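Local coordinates for vitamin B12-binding protein (Vibrio cholerae O395, PDB 5YSC) that binds vitamin B12 in the periplasm and probably delivers it to the BtuC subunits of the BtuCD importer, at residues Gln209-Glu215 and Gln238-Asn243. Sequence-based numbering, arbitrary orientation.
Sequences QVIFTSE and QVWALN
Strand 210-213 pairs in parallel with strand 239-241, the two short axes 4.6 Å apart at 27°, and Ile211, Phe212 and Thr213 lie level with Val239, Trp240 and Ala241. This is the outer edge of the four-stranded parallel sheet in the C-terminal lobe of a two-lobed Fe/B12 periplasmic binding protein. Four backbone bonds zip the strands together, from Ile211 N to Gln238 O at one end to Leu242 N and Thr213 O at the other. Gln238 adds a fifth with its side chain: NE2 reaches Gln209 O at 2.9 Å from above the carbonyl plane, with a bent N-H...O angle of 136°, while OE1 turns to Gln271.

Phe212 and Trp240 share one face of the sheet, toward helix 254-267, where Tyr264 stacks on the indole. The phenyl CE1 sits at the indole edge, 3.8 Å from Trp240 CE3. Val210 CG1, placed anti to its own backbone nitrogen (chi1 177°), lies over one face of the phenyl ring and also meets Trp240 CE3 at 3.7 Å. Leu242 CD1 covers the opposite face, 3.4 Å from Phe212 CG, so the ring is clamped between the two.

On the other face Ile211 and Val239 run side by side, CB to CG2 4.0 Å, and Ala241 and Thr213 both touch Ile218 of helix 215-220. Both segments then lead into helices: Ser214 OG caps Ala217 N, and the side chain of Asn243, about 6 Å from the bound cyanocobalamin, caps Trp246 N through OD1. Beside the Ser214 cap, Ala241 CB packs 3.4 Å from Ser214 O.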
loop_
_atom_site.group_PDB
_atom_site.type_symbol
_atom_site.label_atom_id
_atom_site.label_comp_id
_atom_site.label_asym_id
_atom_site.label_seq_id
_atom_site.Cartn_x
_atom_site.Cartn_y
_atom_site.Cartn_z
ATOM N N GLN A 209 -20.299 5.854 -7.571
ATOM C CA GLN A 209 -21.159 6.062 -6.403
ATOM C C GLN A 209 -20.410 6.762 -5.270
ATOM O O GLN A 209 -21.003 7.565 -4.537
ATOM C CB GLN A 209 -21.699 4.720 -5.925
ATOM C CG GLN A 209 -22.789 4.166 -6.829
ATOM C CD GLN A 209 -23.160 2.769 -6.444
ATOM O OE1 GLN A 209 -22.452 1.809 -6.755
ATOM N NE2 GLN A 209 -24.266 2.637 -5.733
ATOM N N VAL A 210 -19.111 6.489 -5.148
ATOM C CA VAL A 210 -18.244 7.036 -4.110
ATOM C C VAL A 210 -16.956 7.500 -4.777
ATOM O O VAL A 210 -16.444 6.820 -5.674
ATOM C CB VAL A 210 -17.915 5.980 -3.040
ATOM C CG1 VAL A 210 -16.965 6.586 -2.041
ATOM C CG2 VAL A 210 -19.163 5.472 -2.347
ATOM N N ILE A 211 -16.441 8.658 -4.355
ATOM C CA ILE A 211 -15.102 9.118 -4.720
ATOM C C ILE A 211 -14.225 9.137 -3.471
ATOM O O ILE A 211 -14.572 9.773 -2.473
ATOM C CB ILE A 211 -15.146 10.502 -5.376
ATOM C CG1 ILE A 211 -15.874 10.386 -6.728
ATOM C CG2 ILE A 211 -13.740 11.019 -5.584
ATOM C CD1 ILE A 211 -16.203 11.714 -7.396
ATOM N N PHE A 212 -13.086 8.462 -3.545
ATOM C CA PHE A 212 -12.065 8.506 -2.511
ATOM C C PHE A 212 -10.885 9.347 -2.973
ATOM O O PHE A 212 -10.450 9.241 -4.130
ATOM C CB PHE A 212 -11.591 7.102 -2.159
ATOM C CG PHE A 212 -12.621 6.282 -1.411
ATOM C CD1 PHE A 212 -13.150 6.721 -0.212
ATOM C CD2 PHE A 212 -13.095 5.105 -1.951
ATOM C CE1 PHE A 212 -14.060 5.974 0.443
ATOM C CE2 PHE A 212 -14.042 4.345 -1.310
ATOM C CZ PHE A 212 -14.529 4.783 -0.097
ATOM N N THR A 213 -10.347 10.159 -2.066
ATOM C CA THR A 213 -9.276 11.085 -2.403
ATOM C C THR A 213 -8.353 11.224 -1.182
ATOM O O THR A 213 -8.340 10.360 -0.299
ATOM C CB THR A 213 -9.890 12.414 -2.897
ATOM O OG1 THR A 213 -8.866 13.270 -3.449
ATOM C CG2 THR A 213 -10.638 13.144 -1.729
ATOM N N SER A 214 -7.587 12.319 -1.129
ATOM C CA SER A 214 -6.616 12.563 -0.074
ATOM C C SER A 214 -7.174 13.526 0.971
ATOM O O SER A 214 -8.111 14.293 0.724
ATOM C CB SER A 214 -5.325 13.140 -0.661
ATOM O OG SER A 214 -5.566 14.448 -1.175
ATOM N N GLU A 215 -6.559 13.489 2.155
ATOM C CA GLU A 215 -6.936 14.428 3.198
ATOM C C GLU A 215 -6.647 15.841 2.742
ATOM O O GLU A 215 -7.413 16.768 3.030
ATOM C CB GLU A 215 -6.195 14.059 4.481
ATOM C CG GLU A 215 -6.570 12.652 4.944
ATOM C CD GLU A 215 -5.871 12.180 6.213
ATOM O OE1 GLU A 215 -5.499 10.982 6.267
ATOM O OE2 GLU A 215 -5.708 12.987 7.159
ATOM N N GLN A 238 -20.555 11.823 -0.662
ATOM C CA GLN A 238 -19.754 10.604 -0.621
ATOM C C GLN A 238 -18.426 10.801 -1.342
ATOM O O GLN A 238 -17.959 9.928 -2.081
ATOM C CB GLN A 238 -20.536 9.430 -1.196
ATOM C CG GLN A 238 -21.821 9.189 -0.425
ATOM C CD GLN A 238 -22.595 7.927 -0.826
ATOM O OE1 GLN A 238 -23.438 7.450 -0.069
ATOM N NE2 GLN A 238 -22.320 7.390 -2.014
ATOM N N VAL A 239 -17.798 11.948 -1.102
ATOM C CA VAL A 239 -16.409 12.176 -1.452
ATOM C C VAL A 239 -15.665 12.204 -0.136
ATOM O O VAL A 239 -15.907 13.088 0.704
ATOM C CB VAL A 239 -16.204 13.473 -2.238
ATOM C CG1 VAL A 239 -14.760 13.616 -2.622
ATOM C CG2 VAL A 239 -17.112 13.467 -3.475
ATOM N N TRP A 240 -14.759 11.236 0.049
ATOM C CA TRP A 240 -14.067 11.077 1.317
ATOM C C TRP A 240 -12.571 10.898 1.107
ATOM O O TRP A 240 -12.117 10.274 0.143
ATOM C CB TRP A 240 -14.595 9.866 2.079
ATOM C CG TRP A 240 -16.014 9.963 2.511
ATOM C CD1 TRP A 240 -16.533 10.891 3.358
ATOM C CD2 TRP A 240 -17.097 9.058 2.192
ATOM N NE1 TRP A 240 -17.879 10.639 3.572
ATOM C CE2 TRP A 240 -18.241 9.520 2.874
ATOM C CE3 TRP A 240 -17.203 7.895 1.410
ATOM C CZ2 TRP A 240 -19.479 8.866 2.789
ATOM C CZ3 TRP A 240 -18.420 7.248 1.331
ATOM C CH2 TRP A 240 -19.547 7.735 2.021
ATOM N N ALA A 241 -11.804 11.446 2.038
ATOM C CA ALA A 241 -10.379 11.156 2.094
ATOM C C ALA A 241 -10.119 9.792 2.703
ATOM O O ALA A 241 -10.803 9.395 3.641
ATOM C CB ALA A 241 -9.652 12.183 2.930
ATOM N N LEU A 242 -9.071 9.119 2.216
ATOM C CA LEU A 242 -8.543 7.910 2.823
ATOM C C LEU A 242 -7.121 8.184 3.275
ATOM O O LEU A 242 -6.419 8.996 2.667
ATOM C CB LEU A 242 -8.554 6.739 1.841
ATOM C CG LEU A 242 -9.971 6.335 1.415
ATOM C CD1 LEU A 242 -9.910 5.260 0.324
ATOM C CD2 LEU A 242 -10.827 5.863 2.589
ATOM N N ASN A 243 -6.706 7.511 4.351
ATOM C CA ASN A 243 -5.326 7.596 4.814
ATOM C C ASN A 243 -4.409 6.805 3.872
ATOM O O ASN A 243 -4.466 5.570 3.783
ATOM C CB ASN A 243 -5.240 7.100 6.250
ATOM C CG ASN A 243 -3.849 7.179 6.816
ATOM O OD1 ASN A 243 -2.882 6.824 6.179
ATOM N ND2 ASN A 243 -3.762 7.624 8.053
#